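Local coordinates for protein UDP-L-Rhamnose Synthase (Acanthamoeba polyphaga mimivirus, PDB 7JID) that probably makes UDP-L-rhamnose as an NADP(H)-dependent oxidoreductase, holding NADP and a UDP-sugar together in neighbouring pockets, at residues K12-S17 against E169-S174; E46-K51 against Q98-H103. All blocks are in the same frame, centred on the assembly; numbering follows the deposited sequence.

Contact 1. Residues K12-S17 against E169-S174. With NAP (NADP nicotinamide-adenine-dinucleotide phosphate), chain D.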
# COMPACT_ATOMS: atom_id res chain seq x y z
N LYS A 12 2.94 17.75 15.72
CA LYS A 12 4.25 17.84 16.40
C LYS A 12 5.38 17.71 15.39
O LYS A 12 6.53 17.86 15.76
CB LYS A 12 4.41 16.74 17.45
CG LYS A 12 3.34 16.74 18.52
CD LYS A 12 3.09 18.09 19.12
CE LYS A 12 3.14 18.09 20.64
NZ LYS A 12 4.55 18.06 21.12
N GLY A 13 5.05 17.40 14.15
CA GLY A 13 6.11 17.24 13.15
C GLY A 13 6.63 18.58 12.67
O GLY A 13 6.08 19.65 13.04
N TRP A 14 7.64 18.56 11.80
CA TRP A 14 8.25 19.82 11.30
C TRP A 14 7.18 20.66 10.60
O TRP A 14 7.00 21.84 10.97
CB TRP A 14 9.44 19.46 10.41
CG TRP A 14 10.09 20.61 9.74
CD1 TRP A 14 10.60 21.73 10.32
CD2 TRP A 14 10.38 20.71 8.34
NE1 TRP A 14 11.15 22.54 9.37
CE2 TRP A 14 11.03 21.95 8.14
CE3 TRP A 14 10.11 19.91 7.23
CZ2 TRP A 14 11.44 22.37 6.88
CZ3 TRP A 14 10.52 20.32 5.98
CH2 TRP A 14 11.19 21.53 5.81
N ILE A 15 6.57 20.14 9.53
CA ILE A 15 5.56 20.90 8.76
C ILE A 15 4.31 21.11 9.59
O ILE A 15 3.78 22.19 9.56
CB ILE A 15 5.30 20.28 7.38
CG1 ILE A 15 6.63 20.18 6.62
CG2 ILE A 15 4.23 21.05 6.66
CD1 ILE A 15 6.47 19.62 5.22
N GLY A 16 3.82 20.07 10.27
CA GLY A 16 2.56 20.23 11.02
C GLY A 16 2.67 21.30 12.09
O GLY A 16 1.68 22.05 12.25
N SER A 17 3.79 21.37 12.79
CA SER A 17 4.07 22.43 13.79
C SER A 17 3.98 23.80 13.12
O SER A 17 3.39 24.72 13.68
CB SER A 17 5.43 22.28 14.44
OG SER A 17 5.49 21.16 15.30
N GLU A 169 14.12 29.51 8.02
CA GLU A 169 14.75 29.00 9.27
C GLU A 169 15.50 27.70 8.93
O GLU A 169 14.88 26.84 8.34
CB GLU A 169 13.69 28.75 10.34
CG GLU A 169 14.31 28.55 11.72
CD GLU A 169 13.33 28.23 12.84
OE1 GLU A 169 12.12 28.39 12.64
OE2 GLU A 169 13.79 27.81 13.89
N GLN A 170 16.74 27.53 9.39
CA GLN A 170 17.51 26.29 9.19
C GLN A 170 16.85 25.17 10.02
O GLN A 170 16.36 25.45 11.14
CB GLN A 170 18.97 26.53 9.57
CG GLN A 170 19.69 27.38 8.54
CD GLN A 170 20.09 26.48 7.39
OE1 GLN A 170 19.27 26.13 6.54
NE2 GLN A 170 21.31 26.00 7.44
N ASN A 171 16.81 23.95 9.49
CA ASN A 171 16.19 22.79 10.18
C ASN A 171 16.77 21.53 9.56
O ASN A 171 17.01 21.55 8.35
CB ASN A 171 14.65 22.81 10.09
CG ASN A 171 13.98 21.74 10.92
OD1 ASN A 171 13.87 20.58 10.50
ND2 ASN A 171 13.47 22.11 12.09
N PRO A 172 17.01 20.44 10.33
CA PRO A 172 17.53 19.19 9.76
C PRO A 172 16.70 18.68 8.58
O PRO A 172 17.26 17.99 7.77
CB PRO A 172 17.49 18.17 10.91
CG PRO A 172 16.82 18.89 12.07
CD PRO A 172 16.91 20.37 11.79
N ARG A 173 15.41 19.01 8.54
CA ARG A 173 14.47 18.56 7.49
C ARG A 173 14.53 19.46 6.23
O ARG A 173 14.10 19.00 5.15
CB ARG A 173 13.04 18.53 8.04
CG ARG A 173 12.78 17.55 9.19
CD ARG A 173 12.55 16.09 8.78
NE ARG A 173 13.81 15.38 8.54
CZ ARG A 173 14.67 14.99 9.48
NH1 ARG A 173 14.42 15.24 10.75
NH2 ARG A 173 15.78 14.33 9.16
N SER A 174 14.98 20.71 6.37
CA SER A 174 14.96 21.73 5.29
C SER A 174 16.00 21.41 4.22
O SER A 174 17.16 21.13 4.53
CB SER A 174 15.15 23.11 5.81
OG SER A 174 15.22 24.04 4.74
PA NAP D . 8.23 14.91 10.39
O1A NAP D . 8.86 16.07 11.12
O2A NAP D . 8.81 13.55 10.55
O5B NAP D . 6.72 14.97 10.87
C5B NAP D . 5.85 13.85 10.67
C4B NAP D . 4.82 13.67 11.77
O4B NAP D . 3.88 12.66 11.44
C3B NAP D . 5.53 13.28 13.06
O3B NAP D . 4.99 14.20 14.03
C2B NAP D . 5.05 11.85 13.27
O2B NAP D . 4.80 11.66 14.63
C1B NAP D . 3.71 11.79 12.54
N9A NAP D . 3.20 10.50 12.13
C8A NAP D . 3.79 9.62 11.33
N7A NAP D . 3.01 8.56 11.13
C5A NAP D . 1.88 8.76 11.84
C6A NAP D . 0.72 8.01 12.06
N6A NAP D . 0.60 6.83 11.48
N1A NAP D . -0.23 8.56 12.90
C2A NAP D . -0.04 9.77 13.43
N3A NAP D . 1.04 10.55 13.29
C4A NAP D . 2.01 10.06 12.47
O3 NAP D . 8.09 15.09 8.79
PN NAP D . 7.65 16.43 7.98
O1N NAP D . 8.87 16.63 7.10
O2N NAP D . 6.97 17.47 8.77
O5D NAP D . 6.61 15.78 6.98
C5D NAP D . 5.19 15.68 7.05
C4D NAP D . 4.75 14.57 6.05
O4D NAP D . 3.90 15.15 5.12
C3D NAP D . 5.96 14.08 5.29
O3D NAP D . 5.68 12.87 4.49
C2D NAP D . 6.15 15.43 4.56
O2D NAP D . 6.99 15.49 3.40
C1D NAP D . 4.74 15.81 4.17
P2B NAP D . 5.55 10.52 15.45
O1X NAP D . 6.91 10.97 15.76
O2X NAP D . 4.65 10.60 16.70
O3X NAP D . 5.53 9.15 14.76
O HOH W 1 12.12 25.35 9.88
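The indole of Trp14 lies flat against the turn of residues 171-174, at the point where the Rossmann fold's first helix, 14-25, begins beside the NADP pyrophosphate. Three residues share one face of the ring. The amide of Asn171 lies over the pyrrole part, pointing the opposite way, its plane 22° from that of the indole, with CG 3.3 Å from Trp14 NE1. Arg173 comes over the six-membered ring through CB, a CH-pi contact 3.6 Å from the centroid and 23° off the normal. Ser174 reaches the far end of the benzene part, its CA 3.8 Å from Trp14 CH2. With CG anti to the backbone N (chi1 175°), Trp14 sends its ring toward the loop while its backbone N-H donates to NADP O1A at 2.9 Å; Ile15 N binds O2N at 2.8 Å, so both phosphates are held at the helix start. The Arg173 chain bends at chi2 and chi3, and its NH2 hydrogen-bonds Ser68 O. Asn171 closes an Asx turn inside a type I beta turn, which fixes its amide: OD1 accepts from Arg173 N at 2.9 Å. At the indole edge, NE1 donates in the ring plane to a water 3.0 Å away.

Contact 2. Residues E46-K51 against Q98-H103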
# COMPACT_ATOMS: atom_id res chain seq x y z
N GLU A 46 -12.25 10.00 17.43
CA GLU A 46 -11.71 11.37 17.65
C GLU A 46 -12.47 12.36 16.77
O GLU A 46 -12.85 13.44 17.27
CB GLU A 46 -10.21 11.46 17.39
CG GLU A 46 -9.64 12.82 17.73
CD GLU A 46 -8.14 12.83 17.91
OE1 GLU A 46 -7.47 12.11 17.15
OE2 GLU A 46 -7.62 13.52 18.80
N ILE A 47 -12.68 12.02 15.51
CA ILE A 47 -13.37 12.91 14.53
C ILE A 47 -14.84 13.07 14.94
O ILE A 47 -15.34 14.20 14.89
CB ILE A 47 -13.20 12.37 13.11
CG1 ILE A 47 -11.78 12.71 12.67
CG2 ILE A 47 -14.23 12.93 12.17
CD1 ILE A 47 -11.38 12.20 11.31
N SER A 48 -15.47 11.99 15.37
CA SER A 48 -16.90 12.00 15.76
C SER A 48 -17.08 12.89 16.99
O SER A 48 -18.14 13.56 17.06
CB SER A 48 -17.39 10.59 15.99
OG SER A 48 -18.77 10.63 16.30
N GLU A 49 -16.11 12.91 17.91
CA GLU A 49 -16.16 13.66 19.20
C GLU A 49 -15.73 15.13 18.99
O GLU A 49 -16.43 16.04 19.48
CB GLU A 49 -15.27 13.02 20.27
CG GLU A 49 -14.74 14.03 21.28
CD GLU A 49 -14.30 13.54 22.65
OE1 GLU A 49 -15.19 13.28 23.50
OE2 GLU A 49 -13.07 13.49 22.90
N ILE A 50 -14.62 15.37 18.30
CA ILE A 50 -14.07 16.75 18.13
C ILE A 50 -14.97 17.56 17.18
O ILE A 50 -15.04 18.77 17.38
CB ILE A 50 -12.61 16.71 17.65
CG1 ILE A 50 -11.67 16.11 18.70
CG2 ILE A 50 -12.14 18.09 17.20
CD1 ILE A 50 -11.70 16.79 20.06
N LYS A 51 -15.54 16.94 16.14
CA LYS A 51 -16.40 17.58 15.11
C LYS A 51 -15.64 18.74 14.49
O LYS A 51 -16.08 19.88 14.47
CB LYS A 51 -17.72 18.02 15.76
CG LYS A 51 -18.41 16.88 16.50
CD LYS A 51 -19.71 17.23 17.20
CE LYS A 51 -20.27 16.03 17.94
NZ LYS A 51 -20.96 15.10 17.02
N GLN A 98 -14.26 11.54 4.61
CA GLN A 98 -15.30 11.46 3.56
C GLN A 98 -16.62 11.08 4.21
O GLN A 98 -17.66 11.72 3.91
CB GLN A 98 -14.89 10.46 2.50
CG GLN A 98 -15.92 10.35 1.40
CD GLN A 98 -15.51 9.34 0.37
OE1 GLN A 98 -15.40 8.13 0.64
NE2 GLN A 98 -15.39 9.81 -0.85
N LYS A 99 -16.61 10.06 5.07
CA LYS A 99 -17.86 9.59 5.69
C LYS A 99 -18.51 10.74 6.46
O LYS A 99 -19.76 10.86 6.34
CB LYS A 99 -17.58 8.41 6.62
CG LYS A 99 -18.72 8.04 7.57
CD LYS A 99 -18.41 6.77 8.37
CE LYS A 99 -19.50 6.38 9.34
NZ LYS A 99 -19.15 5.14 10.08
N TYR A 100 -17.74 11.51 7.23
CA TYR A 100 -18.22 12.64 8.07
C TYR A 100 -18.39 13.93 7.22
O TYR A 100 -18.76 14.97 7.81
CB TYR A 100 -17.34 12.78 9.32
CG TYR A 100 -17.61 11.70 10.33
CD1 TYR A 100 -18.57 11.87 11.31
CD2 TYR A 100 -16.98 10.47 10.25
CE1 TYR A 100 -18.87 10.85 12.22
CE2 TYR A 100 -17.28 9.44 11.13
CZ TYR A 100 -18.23 9.64 12.12
OH TYR A 100 -18.52 8.62 12.98
N ASN A 101 -18.10 13.90 5.92
CA ASN A 101 -18.23 15.10 5.04
C ASN A 101 -17.36 16.23 5.60
O ASN A 101 -17.82 17.40 5.61
CB ASN A 101 -19.69 15.57 4.93
CG ASN A 101 -20.58 14.61 4.18
OD1 ASN A 101 -21.55 14.09 4.73
ND2 ASN A 101 -20.26 14.37 2.91
N ILE A 102 -16.15 15.90 6.07
CA ILE A 102 -15.21 16.92 6.61
C ILE A 102 -14.03 17.01 5.63
O ILE A 102 -13.45 15.98 5.29
CB ILE A 102 -14.72 16.64 8.03
CG1 ILE A 102 -15.87 16.51 9.04
CG2 ILE A 102 -13.77 17.75 8.43
CD1 ILE A 102 -15.44 15.98 10.36
N HIS A 103 -13.76 18.21 5.15
CA HIS A 103 -12.66 18.43 4.17
C HIS A 103 -11.34 17.96 4.79
O HIS A 103 -11.03 18.34 5.92
CB HIS A 103 -12.62 19.89 3.77
CG HIS A 103 -11.53 20.21 2.82
ND1 HIS A 103 -10.23 20.40 3.23
CD2 HIS A 103 -11.56 20.33 1.49
CE1 HIS A 103 -9.48 20.61 2.16
NE2 HIS A 103 -10.27 20.59 1.07
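Over one face of the Tyr100 ring sits the CG2 methyl of Ile47, nearest the root of the ring at 4.0 Å from CG and slightly farther, 4.2 Å, from CD2. Ser48 meets the other end of the phenol obliquely: its CB is 3.8 Å from Tyr100 OH and 4.1 Å from CE1. Ser48 OG stays 3.9 Å from Tyr100 OH, too far for a hydrogen bond, so this approach is van der Waals packing. The phenol oxygen bonds instead to Glu44 OE2, one turn earlier on helix 40-50, and that same oxygen of Glu44, which lies outside the two segments, pairs with Lys99 NZ in a salt bridge. Both segments belong to the Rossmann fold, where helices 40-50 and 79-99 lead into the parallel strands 54-57 and 103-109. Asn101, with positive phi (57°), ends the second helix in a Schellman motif, its N bonded to Gln98 O at 3.0 Å. The chain then turns back so that Ile102 also faces helix 40-50. Ile47 CG2, anti to the backbone N while CG1 takes the position beside it (chi1 -76°), touches Ile102 CD1 at 3.7 Å, the two branched chains running antiparallel, side by side. Ile47 also packs on Ile96 and Cys97 of helix 79-99, and Ile102 on Val55 of strand 54-57.

From the N terminus, strand 5-9 leads to residues 12-17, the first half of contact 1, at the start of helix 14-25. The chain then runs through strand 29-32 to residues 46-51, and helix 79-99 brings it to residues 98-103, where contact 2 closes a loop of 46 intervening residues. Only after strand 157-162 does segment 169-174 return to close contact 1, across 151 residues, so contact 2 is nested within it. Contact 1 ties the nucleotide-binding helix to the loop before helix 175-181; contact 2 joins the C-terminal ends of helices 40-50 and 79-99, just before they lead into the adjacent central strands 54-57 and 103-109. Their centres are 27 Å apart and they do not touch.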